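Local structure of biofilm-associated surface protein (Staphylococcus aureus, 7C7U) at residues T356-Y367 with T379-Y390. The protein is a cell wall-anchored surface protein that probably promotes biofilm formation through amyloid-like self-assembly modulated by calcium. Sequence-based numbering, arbitrary orientation.
Sequences TKQKEDFTFAGY and TLGTSTLALQDY. With CA (calcium ion), chain D.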
loop_
_atom_site.group_PDB
_atom_site.type_symbol
_atom_site.label_atom_id
_atom_site.label_comp_id
_atom_site.label_asym_id
_atom_site.label_seq_id
_atom_site.Cartn_x
_atom_site.Cartn_y
_atom_site.Cartn_z
ATOM N N THR A 356 7.941 13.965 8.087
ATOM C CA THR A 356 6.914 12.940 8.251
ATOM C C THR A 356 7.546 11.610 8.656
ATOM O O THR A 356 8.754 11.398 8.514
ATOM C CB THR A 356 6.058 12.779 6.980
ATOM O OG1 THR A 356 4.859 12.073 7.315
ATOM C CG2 THR A 356 6.779 11.995 5.884
ATOM N N LYS A 357 6.723 10.726 9.227
ATOM C CA LYS A 357 7.179 9.388 9.583
ATOM C C LYS A 357 7.116 8.460 8.374
ATOM O O LYS A 357 6.180 8.520 7.574
ATOM C CB LYS A 357 6.337 8.821 10.733
ATOM C CG LYS A 357 6.503 9.526 12.079
ATOM C CD LYS A 357 5.774 8.747 13.188
ATOM C CE LYS A 357 5.717 9.534 14.499
ATOM N NZ LYS A 357 4.471 10.354 14.600
ATOM N N GLN A 358 8.136 7.613 8.222
ATOM C CA GLN A 358 8.104 6.596 7.174
ATOM C C GLN A 358 7.320 5.348 7.603
ATOM O O GLN A 358 6.799 4.622 6.751
ATOM C CB GLN A 358 9.524 6.192 6.788
ATOM C CG GLN A 358 9.603 5.352 5.507
ATOM C CD GLN A 358 11.013 4.892 5.210
ATOM O OE1 GLN A 358 11.854 4.865 6.105
ATOM N NE2 GLN A 358 11.277 4.503 3.964
ATOM N N LYS A 359 7.258 5.042 8.894
ATOM C CA LYS A 359 6.380 3.943 9.288
ATOM C C LYS A 359 5.910 4.153 10.710
ATOM O O LYS A 359 6.471 4.954 11.468
ATOM C CB LYS A 359 7.041 2.565 9.127
ATOM C CG LYS A 359 8.302 2.330 9.924
ATOM C CD LYS A 359 8.804 0.908 9.711
ATOM C CE LYS A 359 9.010 0.181 11.046
ATOM N NZ LYS A 359 7.782 -0.534 11.570
ATOM N N GLU A 360 4.846 3.430 11.061
ATOM C CA GLU A 360 4.379 3.406 12.435
ATOM C C GLU A 360 3.521 2.165 12.640
ATOM O O GLU A 360 2.608 1.897 11.854
ATOM C CB GLU A 360 3.581 4.668 12.794
ATOM C CG GLU A 360 3.539 4.883 14.313
ATOM C CD GLU A 360 2.865 6.182 14.743
ATOM O OE1 GLU A 360 2.475 6.992 13.880
ATOM O OE2 GLU A 360 2.715 6.385 15.963
ATOM N N ASP A 361 3.811 1.431 13.699
ATOM C CA ASP A 361 3.033 0.256 14.093
ATOM C C ASP A 361 2.075 0.605 15.219
ATOM O O ASP A 361 2.455 1.290 16.175
ATOM C CB ASP A 361 3.955 -0.864 14.563
ATOM C CG ASP A 361 4.771 -1.439 13.445
ATOM O OD1 ASP A 361 4.239 -1.532 12.316
ATOM O OD2 ASP A 361 5.943 -1.780 13.685
ATOM N N PHE A 362 0.840 0.099 15.125
ATOM C CA PHE A 362 -0.122 0.202 16.209
ATOM C C PHE A 362 -0.561 -1.198 16.615
ATOM O O PHE A 362 -0.745 -2.064 15.760
ATOM C CB PHE A 362 -1.332 1.046 15.825
ATOM C CG PHE A 362 -0.953 2.408 15.267
ATOM C CD1 PHE A 362 -0.647 2.555 13.932
ATOM C CD2 PHE A 362 -0.866 3.505 16.097
ATOM C CE1 PHE A 362 -0.266 3.799 13.406
ATOM C CE2 PHE A 362 -0.494 4.751 15.584
ATOM C CZ PHE A 362 -0.199 4.888 14.241
ATOM N N THR A 363 -0.699 -1.420 17.911
ATOM C CA THR A 363 -0.999 -2.754 18.417
ATOM C C THR A 363 -2.320 -2.752 19.161
ATOM O O THR A 363 -2.760 -1.720 19.670
ATOM C CB THR A 363 0.135 -3.275 19.305
ATOM O OG1 THR A 363 0.451 -2.302 20.291
ATOM C CG2 THR A 363 1.377 -3.551 18.460
ATOM N N PHE A 364 -2.972 -3.927 19.166
ATOM C CA PHE A 364 -4.303 -4.116 19.724
ATOM C C PHE A 364 -4.358 -5.484 20.395
ATOM O O PHE A 364 -3.529 -6.359 20.112
ATOM C CB PHE A 364 -5.391 -4.046 18.655
ATOM C CG PHE A 364 -5.220 -2.893 17.720
ATOM C CD1 PHE A 364 -4.331 -2.976 16.659
ATOM C CD2 PHE A 364 -5.896 -1.712 17.946
ATOM C CE1 PHE A 364 -4.146 -1.884 15.804
ATOM C CE2 PHE A 364 -5.710 -0.623 17.099
ATOM C CZ PHE A 364 -4.836 -0.720 16.036
ATOM N N ALA A 365 -5.333 -5.643 21.287
ATOM C CA ALA A 365 -5.588 -6.932 21.950
ATOM C C ALA A 365 -7.078 -7.089 22.231
ATOM O O ALA A 365 -7.806 -6.103 22.412
ATOM C CB ALA A 365 -4.781 -7.087 23.256
ATOM N N GLY A 366 -7.518 -8.351 22.297
ATOM C CA GLY A 366 -8.889 -8.677 22.644
ATOM C C GLY A 366 -8.904 -10.017 23.359
ATOM O O GLY A 366 -8.039 -10.861 23.127
ATOM N N TYR A 367 -9.857 -10.189 24.262
ATOM C CA TYR A 367 -9.948 -11.426 25.048
ATOM C C TYR A 367 -11.293 -11.465 25.755
ATOM O O TYR A 367 -11.934 -10.433 25.972
ATOM C CB TYR A 367 -8.791 -11.560 26.070
ATOM C CG TYR A 367 -8.658 -10.400 27.041
ATOM C CD1 TYR A 367 -7.980 -9.220 26.674
ATOM C CD2 TYR A 367 -9.191 -10.473 28.318
ATOM C CE1 TYR A 367 -7.858 -8.169 27.566
ATOM C CE2 TYR A 367 -9.079 -9.422 29.212
ATOM C CZ TYR A 367 -8.401 -8.276 28.829
ATOM O OH TYR A 367 -8.302 -7.230 29.715
ATOM N N THR A 379 -8.422 -17.317 24.523
ATOM C CA THR A 379 -9.215 -16.332 23.807
ATOM C C THR A 379 -8.497 -14.988 23.675
ATOM O O THR A 379 -9.096 -14.034 23.185
ATOM C CB THR A 379 -10.586 -16.121 24.461
ATOM O OG1 THR A 379 -10.424 -15.519 25.751
ATOM C CG2 THR A 379 -11.357 -17.467 24.607
ATOM N N LEU A 380 -7.229 -14.902 24.067
ATOM C CA LEU A 380 -6.473 -13.649 23.968
ATOM C C LEU A 380 -5.819 -13.583 22.594
ATOM O O LEU A 380 -4.997 -14.446 22.245
ATOM C CB LEU A 380 -5.413 -13.550 25.066
ATOM C CG LEU A 380 -4.372 -12.423 24.912
ATOM C CD1 LEU A 380 -5.050 -11.086 24.887
ATOM C CD2 LEU A 380 -3.306 -12.469 26.005
ATOM N N GLY A 381 -6.172 -12.553 21.829
ATOM C CA GLY A 381 -5.592 -12.344 20.516
ATOM C C GLY A 381 -5.031 -10.935 20.413
ATOM O O GLY A 381 -5.631 -9.976 20.884
ATOM N N THR A 382 -3.877 -10.831 19.819
ATOM C CA THR A 382 -3.295 -9.518 19.600
ATOM C C THR A 382 -3.299 -9.251 18.114
ATOM O O THR A 382 -3.580 -10.139 17.313
ATOM C CB THR A 382 -1.870 -9.431 20.148
ATOM O OG1 THR A 382 -1.061 -10.450 19.534
ATOM C CG2 THR A 382 -1.862 -9.595 21.676
ATOM N N SER A 383 -2.993 -8.003 17.749
ATOM C CA SER A 383 -2.878 -7.659 16.335
ATOM C C SER A 383 -1.974 -6.445 16.225
ATOM O O SER A 383 -1.761 -5.716 17.208
ATOM C CB SER A 383 -4.235 -7.377 15.681
ATOM O OG SER A 383 -4.990 -6.449 16.437
ATOM N N THR A 384 -1.450 -6.250 15.015
ATOM C CA THR A 384 -0.584 -5.129 14.657
ATOM C C THR A 384 -1.104 -4.499 13.370
ATOM O O THR A 384 -1.306 -5.203 12.380
ATOM C CB THR A 384 0.874 -5.582 14.442
ATOM O OG1 THR A 384 1.468 -5.984 15.679
ATOM C CG2 THR A 384 1.732 -4.412 13.899
ATOM N N LEU A 385 -1.300 -3.175 13.381
ATOM C CA LEU A 385 -1.552 -2.406 12.149
ATOM C C LEU A 385 -0.248 -1.713 11.762
ATOM O O LEU A 385 0.236 -0.841 12.488
ATOM C CB LEU A 385 -2.692 -1.401 12.339
ATOM C CG LEU A 385 -2.905 -0.381 11.174
ATOM C CD1 LEU A 385 -3.524 -1.090 9.992
ATOM C CD2 LEU A 385 -3.760 0.758 11.655
ATOM N N ALA A 386 0.363 -2.164 10.659
ATOM C CA ALA A 386 1.670 -1.693 10.195
ATOM C C ALA A 386 1.436 -0.663 9.083
ATOM O O ALA A 386 1.290 -1.010 7.913
ATOM C CB ALA A 386 2.518 -2.856 9.696
ATOM N N LEU A 387 1.330 0.598 9.472
ATOM C CA LEU A 387 1.206 1.687 8.510
ATOM C C LEU A 387 2.576 2.091 7.984
ATOM O O LEU A 387 3.558 2.151 8.736
ATOM C CB LEU A 387 0.519 2.888 9.154
ATOM C CG LEU A 387 -0.915 2.661 9.591
ATOM C CD1 LEU A 387 -1.562 3.960 10.051
ATOM C CD2 LEU A 387 -1.713 1.998 8.457
ATOM N N GLN A 388 2.633 2.404 6.690
ATOM C CA GLN A 388 3.897 2.701 6.035
ATOM C C GLN A 388 3.704 3.790 4.985
ATOM O O GLN A 388 2.681 3.822 4.298
ATOM C CB GLN A 388 4.446 1.426 5.403
ATOM C CG GLN A 388 5.896 1.432 5.083
ATOM C CD GLN A 388 6.406 0.034 4.804
ATOM O OE1 GLN A 388 6.495 -0.798 5.708
ATOM N NE2 GLN A 388 6.697 -0.247 3.539
ATOM N N ASP A 389 4.678 4.703 4.892
ATOM C CA ASP A 389 4.740 5.729 3.830
ATOM C C ASP A 389 6.144 5.596 3.266
ATOM O O ASP A 389 7.033 6.385 3.600
ATOM C CB ASP A 389 4.447 7.122 4.391
ATOM C CG ASP A 389 4.423 8.232 3.304
ATOM O OD1 ASP A 389 4.600 7.933 2.121
ATOM O OD2 ASP A 389 4.209 9.393 3.679
ATOM N N TYR A 390 6.340 4.565 2.443
ATOM C CA TYR A 390 7.687 4.160 2.066
ATOM C C TYR A 390 8.492 5.333 1.509
ATOM O O TYR A 390 9.678 5.489 1.827
ATOM C CB TYR A 390 7.618 3.019 1.054
ATOM C CG TYR A 390 8.978 2.468 0.677
ATOM C CD1 TYR A 390 9.814 3.150 -0.212
ATOM C CD2 TYR A 390 9.436 1.273 1.226
ATOM C CE1 TYR A 390 11.062 2.646 -0.545
ATOM C CE2 TYR A 390 10.682 0.763 0.901
ATOM C CZ TYR A 390 11.489 1.453 0.014
ATOM O OH TYR A 390 12.727 0.944 -0.308
HETATM CA CA CA D . 3.654 7.295 0.088
HETATM O O HOH W 1 3.843 9.888 6.251
HETATM O O HOH W 2 4.668 -0.203 10.032
HETATM O O HOH W 3 6.336 -1.670 8.705
HETATM O O HOH W 4 4.225 4.795 -0.041
#
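Leu387 O is held by the amide N of Glu360, 2.9 Å away, and by a water that is also hydrogen-bonded to Asp361 OD1. That carboxylate takes a salt bridge from Lys359, whose NZ lies 3.1 Å from Asp361 OD2, while OD1 rests 3.4 Å from Ala386 CB. In the antiparallel hairpin of strands 359-369 and 381-388, hydrogen-bonded pairs, from Glu360-Leu387 to Gly366-Gly381, alternate with non-hydrogen-bonded ones. On one face Phe362 sets CE1 3.6 Å from Leu387 CD1, and Phe364 turns its ring edge to Leu385 CB; Ile231 and Ala217, from strands 228-237 and 210-220 of a separate antiparallel sheet, pack on Phe364. Ser383 OG, turned between its own N and carbonyl carbon (chi1 50°), lies 3.3 Å from Phe364 CB. Past the paired strands, Gln358 O takes a nearly straight bond (176°) from Asp389 N, and its extended side chain carries NE2 to an in-plane lone pair of Tyr390 O (2.8 Å). Asp389 OD1 binds calcium at 2.3 Å, with Asp391, Asp393, Leu395 and Glu400 completing the protein ligands, and OD2 accepts from Gly394 N and is also hydrogen-bonded to a water. The hairpin's end is thereby tied directly to a calcium site, consistent with ion binding ordering the junction that follows the sheet.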